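Local coordinates for protein 273aa long hypothetical dTDP-4-dehydrorhamnose reductase (Sulfolobus tokodaii, PDB 2GGS) that binds NADPH and probably reduces dTDP-4-dehydrorhamnose in the making of dTDP-L-rhamnose, at residues L41-F46 and Y81-E86. Numbering follows the deposited sequence.
Sequences LDLTDF and YKINAE. With NDP (NADPH dihydro-nicotinamide-adenine-dinucleotide phosphate), chain C.
D42 OD1 takes three hydrogen bonds. The adenine amino group N6A of NADPH gives D42 OD1 a nearly straight one (3.0 Å, 171°). T44 N (2.8 Å) and T44 OG1 (2.7 Å) reach D42 OD1 from one face of the carboxylate, tilted out of its plane. The bond to T44 N closes an Asx turn. With CG anti to the backbone N (chi1 -174°), D42 turns its carboxylate to the adenine edge. Next to it, L43 N donates to N1A of NADPH (2.9 Å). Replacing D42 with an alanine removes the carboxylate; N6A would probably lose its acceptor and the T44 hydroxyl be set loose to turn. I83 of helix 77-97 lies against the adenine, and I83 CD1 meets L43 CB at 3.6 Å. T44 CG2 packs on CB of K82 and I83. The F46 ring carries T44 O over one face and meets K82 O at its edge. F46 CE2 lies 3.6 Å from E86 CD, the ring and carboxylate planes 53° apart; H90 also stacks on this ring. Loop and helix line one part of the adenine pocket of a Rossmann-fold, extended-SDR-like reductase, where an aspartate and the next backbone N-H read the adenine edge.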
ATOM      1  N   LEU A  41      -9.096   3.203  16.771  1.00 17.46           N
ATOM      2  CA  LEU A  41     -10.365   3.000  16.053  1.00 17.86           C
ATOM      3  C   LEU A  41     -10.286   1.787  15.158  1.00 19.03           C
ATOM      4  O   LEU A  41      -9.401   1.670  14.264  1.00 19.45           O
ATOM      5  CB  LEU A  41     -10.794   4.268  15.274  1.00 16.38           C
ATOM      6  CG  LEU A  41     -12.046   4.204  14.404  1.00 18.86           C
ATOM      7  CD1 LEU A  41     -13.286   4.119  15.286  1.00 22.89           C
ATOM      8  CD2 LEU A  41     -12.114   5.457  13.556  1.00 19.12           C
ATOM      9  N   ASP A  42     -11.206   0.867  15.385  1.00 18.84           N
ATOM     10  CA  ASP A  42     -11.369  -0.286  14.525  1.00 19.52           C
ATOM     11  C   ASP A  42     -12.304   0.097  13.407  1.00 19.42           C
ATOM     12  O   ASP A  42     -13.504   0.334  13.629  1.00 19.04           O
ATOM     13  CB  ASP A  42     -11.970  -1.465  15.315  1.00 20.18           C
ATOM     14  CG  ASP A  42     -12.034  -2.750  14.505  1.00 22.37           C
ATOM     15  OD1 ASP A  42     -12.060  -2.706  13.237  1.00 20.34           O
ATOM     16  OD2 ASP A  42     -12.068  -3.846  15.136  1.00 24.92           O
ATOM     17  N   LEU A  43     -11.773   0.142  12.184  1.00 18.66           N
ATOM     18  CA  LEU A  43     -12.558   0.528  11.005  1.00 18.41           C
ATOM     19  C   LEU A  43     -13.709  -0.442  10.651  1.00 18.70           C
ATOM     20  O   LEU A  43     -14.585  -0.086   9.853  1.00 19.27           O
ATOM     21  CB  LEU A  43     -11.644   0.691   9.791  1.00 18.82           C
ATOM     22  CG  LEU A  43     -11.199   2.121   9.486  1.00 19.56           C
ATOM     23  CD1 LEU A  43     -10.622   2.850  10.702  1.00 19.17           C
ATOM     24  CD2 LEU A  43     -10.233   2.151   8.301  1.00 19.11           C
ATOM     25  N   THR A  44     -13.707  -1.633  11.248  1.00 19.19           N
ATOM     26  CA  THR A  44     -14.804  -2.604  11.016  1.00 19.77           C
ATOM     27  C   THR A  44     -15.996  -2.379  11.974  1.00 20.70           C
ATOM     28  O   THR A  44     -17.018  -3.058  11.862  1.00 22.93           O
ATOM     29  CB  THR A  44     -14.343  -4.076  11.069  1.00 19.48           C
ATOM     30  OG1 THR A  44     -13.938  -4.423  12.399  1.00 21.05           O
ATOM     31  CG2 THR A  44     -13.177  -4.343  10.051  1.00 20.04           C
ATOM     32  N   ASP A  45     -15.859  -1.446  12.892  1.00 21.28           N
ATOM     33  CA  ASP A  45     -16.994  -0.988  13.719  1.00 20.57           C
ATOM     34  C   ASP A  45     -17.616   0.203  12.974  1.00 20.16           C
ATOM     35  O   ASP A  45     -17.324   1.373  13.267  1.00 18.57           O
ATOM     36  CB  ASP A  45     -16.520  -0.646  15.147  1.00 22.09           C
ATOM     37  CG  ASP A  45     -17.675  -0.207  16.075  1.00 23.37           C
ATOM     38  OD1 ASP A  45     -18.795   0.072  15.600  1.00 26.77           O
ATOM     39  OD2 ASP A  45     -17.429  -0.111  17.286  1.00 26.00           O
ATOM     40  N   PHE A  46     -18.467  -0.101  11.993  1.00 19.21           N
ATOM     41  CA  PHE A  46     -18.908   0.922  11.045  1.00 20.70           C
ATOM     42  C   PHE A  46     -19.589   2.161  11.657  1.00 20.74           C
ATOM     43  O   PHE A  46     -19.259   3.274  11.272  1.00 19.31           O
ATOM     44  CB  PHE A  46     -19.688   0.351   9.838  1.00 20.74           C
ATOM     45  CG  PHE A  46     -18.988  -0.810   9.131  1.00 21.95           C
ATOM     46  CD1 PHE A  46     -17.604  -0.780   8.869  1.00 20.56           C
ATOM     47  CD2 PHE A  46     -19.720  -1.917   8.695  1.00 22.18           C
ATOM     48  CE1 PHE A  46     -16.971  -1.864   8.223  1.00 19.04           C
ATOM     49  CE2 PHE A  46     -19.109  -2.994   8.028  1.00 22.03           C
ATOM     50  CZ  PHE A  46     -17.715  -2.961   7.800  1.00 22.43           C
ATOM     51  N   TYR A  81     -12.553  -9.083   3.669  1.00 14.57           N
ATOM     52  CA  TYR A  81     -13.638  -8.279   3.109  1.00 14.88           C
ATOM     53  C   TYR A  81     -14.055  -7.070   3.958  1.00 14.75           C
ATOM     54  O   TYR A  81     -14.247  -5.964   3.473  1.00 15.11           O
ATOM     55  CB  TYR A  81     -14.860  -9.177   2.766  1.00 15.43           C
ATOM     56  CG  TYR A  81     -15.950  -8.386   2.067  1.00 17.46           C
ATOM     57  CD1 TYR A  81     -15.901  -8.178   0.680  1.00 18.17           C
ATOM     58  CD2 TYR A  81     -17.024  -7.834   2.784  1.00 20.37           C
ATOM     59  CE1 TYR A  81     -16.900  -7.451   0.019  1.00 17.97           C
ATOM     60  CE2 TYR A  81     -18.026  -7.108   2.129  1.00 18.65           C
ATOM     61  CZ  TYR A  81     -17.933  -6.921   0.749  1.00 17.67           C
ATOM     62  OH  TYR A  81     -18.894  -6.219   0.111  1.00 18.94           O
ATOM     63  N   LYS A  82     -14.235  -7.272   5.247  1.00 14.73           N
ATOM     64  CA  LYS A  82     -14.728  -6.225   6.077  1.00 15.04           C
ATOM     65  C   LYS A  82     -13.816  -5.033   6.156  1.00 14.73           C
ATOM     66  O   LYS A  82     -14.308  -3.909   6.198  1.00 15.42           O
ATOM     67  CB  LYS A  82     -14.917  -6.742   7.496  1.00 17.21           C
ATOM     68  CG  LYS A  82     -16.184  -7.551   7.609  1.00 23.39           C
ATOM     69  CD  LYS A  82     -16.837  -7.285   8.966  1.00 32.95           C
ATOM     70  CE  LYS A  82     -16.479  -8.360   9.988  1.00 35.00           C
ATOM     71  NZ  LYS A  82     -17.338  -9.581   9.807  1.00 39.05           N
ATOM     72  N   ILE A  83     -12.510  -5.276   6.201  1.00 13.82           N
ATOM     73  CA  ILE A  83     -11.569  -4.151   6.347  1.00 14.95           C
ATOM     74  C   ILE A  83     -11.132  -3.651   4.964  1.00 14.32           C
ATOM     75  O   ILE A  83     -11.068  -2.443   4.772  1.00 14.20           O
ATOM     76  CB  ILE A  83     -10.353  -4.476   7.268  1.00 13.71           C
ATOM     77  CG1 ILE A  83      -9.438  -3.258   7.519  1.00 14.63           C
ATOM     78  CG2 ILE A  83      -9.525  -5.668   6.719  1.00 14.07           C
ATOM     79  CD1 ILE A  83     -10.115  -1.979   7.968  1.00 15.65           C
ATOM     80  N   ASN A  84     -10.848  -4.579   4.043  1.00 15.26           N
ATOM     81  CA  ASN A  84     -10.284  -4.165   2.743  1.00 14.08           C
ATOM     82  C   ASN A  84     -11.318  -3.633   1.787  1.00 14.94           C
ATOM     83  O   ASN A  84     -10.985  -2.844   0.867  1.00 16.14           O
ATOM     84  CB  ASN A  84      -9.572  -5.342   2.097  1.00 12.78           C
ATOM     85  CG  ASN A  84      -8.267  -5.668   2.762  1.00 12.22           C
ATOM     86  OD1 ASN A  84      -7.764  -4.932   3.624  1.00 15.49           O
ATOM     87  ND2 ASN A  84      -7.674  -6.771   2.314  1.00 14.02           N
ATOM     88  N   ALA A  85     -12.574  -4.031   1.996  1.00 15.45           N
ATOM     89  CA  ALA A  85     -13.644  -3.600   1.108  1.00 14.88           C
ATOM     90  C   ALA A  85     -14.741  -2.833   1.859  1.00 15.23           C
ATOM     91  O   ALA A  85     -14.958  -1.637   1.636  1.00 14.45           O
ATOM     92  CB  ALA A  85     -14.224  -4.788   0.323  1.00 14.22           C
ATOM     93  N   GLU A  86     -15.421  -3.494   2.801  1.00 14.96           N
ATOM     94  CA  GLU A  86     -16.650  -2.883   3.317  1.00 16.73           C
ATOM     95  C   GLU A  86     -16.394  -1.573   4.089  1.00 16.53           C
ATOM     96  O   GLU A  86     -17.192  -0.673   3.995  1.00 16.97           O
ATOM     97  CB  GLU A  86     -17.415  -3.887   4.208  1.00 17.62           C
ATOM     98  CG  GLU A  86     -18.895  -3.510   4.352  1.00 19.82           C
ATOM     99  CD  GLU A  86     -19.728  -4.642   4.927  1.00 25.31           C
ATOM    100  OE1 GLU A  86     -19.136  -5.639   5.398  1.00 25.58           O
ATOM    101  OE2 GLU A  86     -20.967  -4.500   4.899  1.00 28.84           O
TER
HETATM  102  PA  NDP C 900       0.616  -2.223   6.945  1.00 16.18           P
HETATM  103  O1A NDP C 900       0.333  -3.663   7.050  1.00 18.45           O
HETATM  104  O2A NDP C 900       1.967  -1.837   7.420  1.00 14.52           O
HETATM  105  O5B NDP C 900      -0.447  -1.353   7.725  1.00 16.20           O
HETATM  106  C5B NDP C 900      -1.804  -1.753   7.786  1.00 14.63           C
HETATM  107  C4B NDP C 900      -2.506  -0.669   8.562  1.00 16.80           C
HETATM  108  O4B NDP C 900      -3.906  -0.956   8.521  1.00 15.43           O
HETATM  109  C3B NDP C 900      -2.047  -0.566  10.008  1.00 15.07           C
HETATM  110  O3B NDP C 900      -1.952   0.791  10.349  1.00 17.01           O
HETATM  111  C2B NDP C 900      -3.222  -1.220  10.747  1.00 16.25           C
HETATM  112  O2B NDP C 900      -3.315  -0.654  12.019  1.00 15.10           O
HETATM  113  C1B NDP C 900      -4.372  -0.781   9.851  1.00 16.41           C
HETATM  114  N9A NDP C 900      -5.558  -1.618  10.062  1.00 15.99           N
HETATM  115  C8A NDP C 900      -5.718  -2.924   9.712  1.00 15.65           C
HETATM  116  N7A NDP C 900      -6.958  -3.326  10.113  1.00 16.59           N
HETATM  117  C5A NDP C 900      -7.555  -2.279  10.707  1.00 15.10           C
HETATM  118  C6A NDP C 900      -8.808  -2.122  11.312  1.00 17.77           C
HETATM  119  N6A NDP C 900      -9.637  -3.193  11.462  1.00 16.86           N
HETATM  120  N1A NDP C 900      -9.086  -0.897  11.854  1.00 15.73           N
HETATM  121  C2A NDP C 900      -8.210   0.182  11.816  1.00 17.19           C
HETATM  122  N3A NDP C 900      -6.977   0.012  11.234  1.00 14.13           N
HETATM  123  C4A NDP C 900      -6.673  -1.196  10.705  1.00 15.89           C
HETATM  124  O3  NDP C 900       0.305  -1.898   5.386  1.00 14.66           O
HETATM  125  PN  NDP C 900       1.133  -0.897   4.415  1.00 14.39           P
HETATM  126  O1N NDP C 900       1.473   0.369   5.024  1.00 13.68           O
HETATM  127  O2N NDP C 900       2.175  -1.787   3.855  1.00 13.49           O
HETATM  128  O5D NDP C 900       0.041  -0.710   3.261  1.00 14.43           O
HETATM  129  C5D NDP C 900      -0.632   0.535   3.103  1.00 14.92           C
HETATM  130  C4D NDP C 900      -1.677   0.468   1.996  1.00 15.81           C
HETATM  131  O4D NDP C 900      -1.023   0.144   0.791  1.00 16.04           O
HETATM  132  C3D NDP C 900      -2.753  -0.595   2.201  1.00 16.27           C
HETATM  133  O3D NDP C 900      -3.900  -0.044   1.612  1.00 16.77           O
HETATM  134  C2D NDP C 900      -2.267  -1.768   1.386  1.00 15.08           C
HETATM  135  O2D NDP C 900      -3.352  -2.599   1.012  1.00 16.63           O
HETATM  136  C1D NDP C 900      -1.634  -1.003   0.197  1.00 16.94           C
HETATM  137  N1N NDP C 900      -0.631  -1.833  -0.480  1.00 21.41           N
HETATM  138  C2N NDP C 900       0.315  -2.451   0.294  1.00 30.72           C
HETATM  139  C3N NDP C 900       1.409  -3.093  -0.268  1.00 33.95           C
HETATM  140  C7N NDP C 900       2.408  -3.744   0.633  1.00 33.79           C
HETATM  141  O7N NDP C 900       3.381  -4.591   0.066  1.00 38.93           O
HETATM  142  N7N NDP C 900       2.356  -3.530   1.946  1.00 39.81           N
HETATM  143  C4N NDP C 900       1.583  -3.144  -1.775  1.00 33.29           C
HETATM  144  C5N NDP C 900       0.476  -2.468  -2.548  1.00 25.34           C
HETATM  145  C6N NDP C 900      -0.566  -1.836  -1.859  1.00 27.87           C
HETATM  146  P2B NDP C 900      -2.790  -1.449  13.377  1.00 16.67           P
HETATM  147  O1X NDP C 900      -2.669  -0.342  14.345  1.00 15.90           O
HETATM  148  O2X NDP C 900      -1.502  -2.136  13.070  1.00 16.79           O
HETATM  149  O3X NDP C 900      -3.832  -2.516  13.802  1.00 20.95           O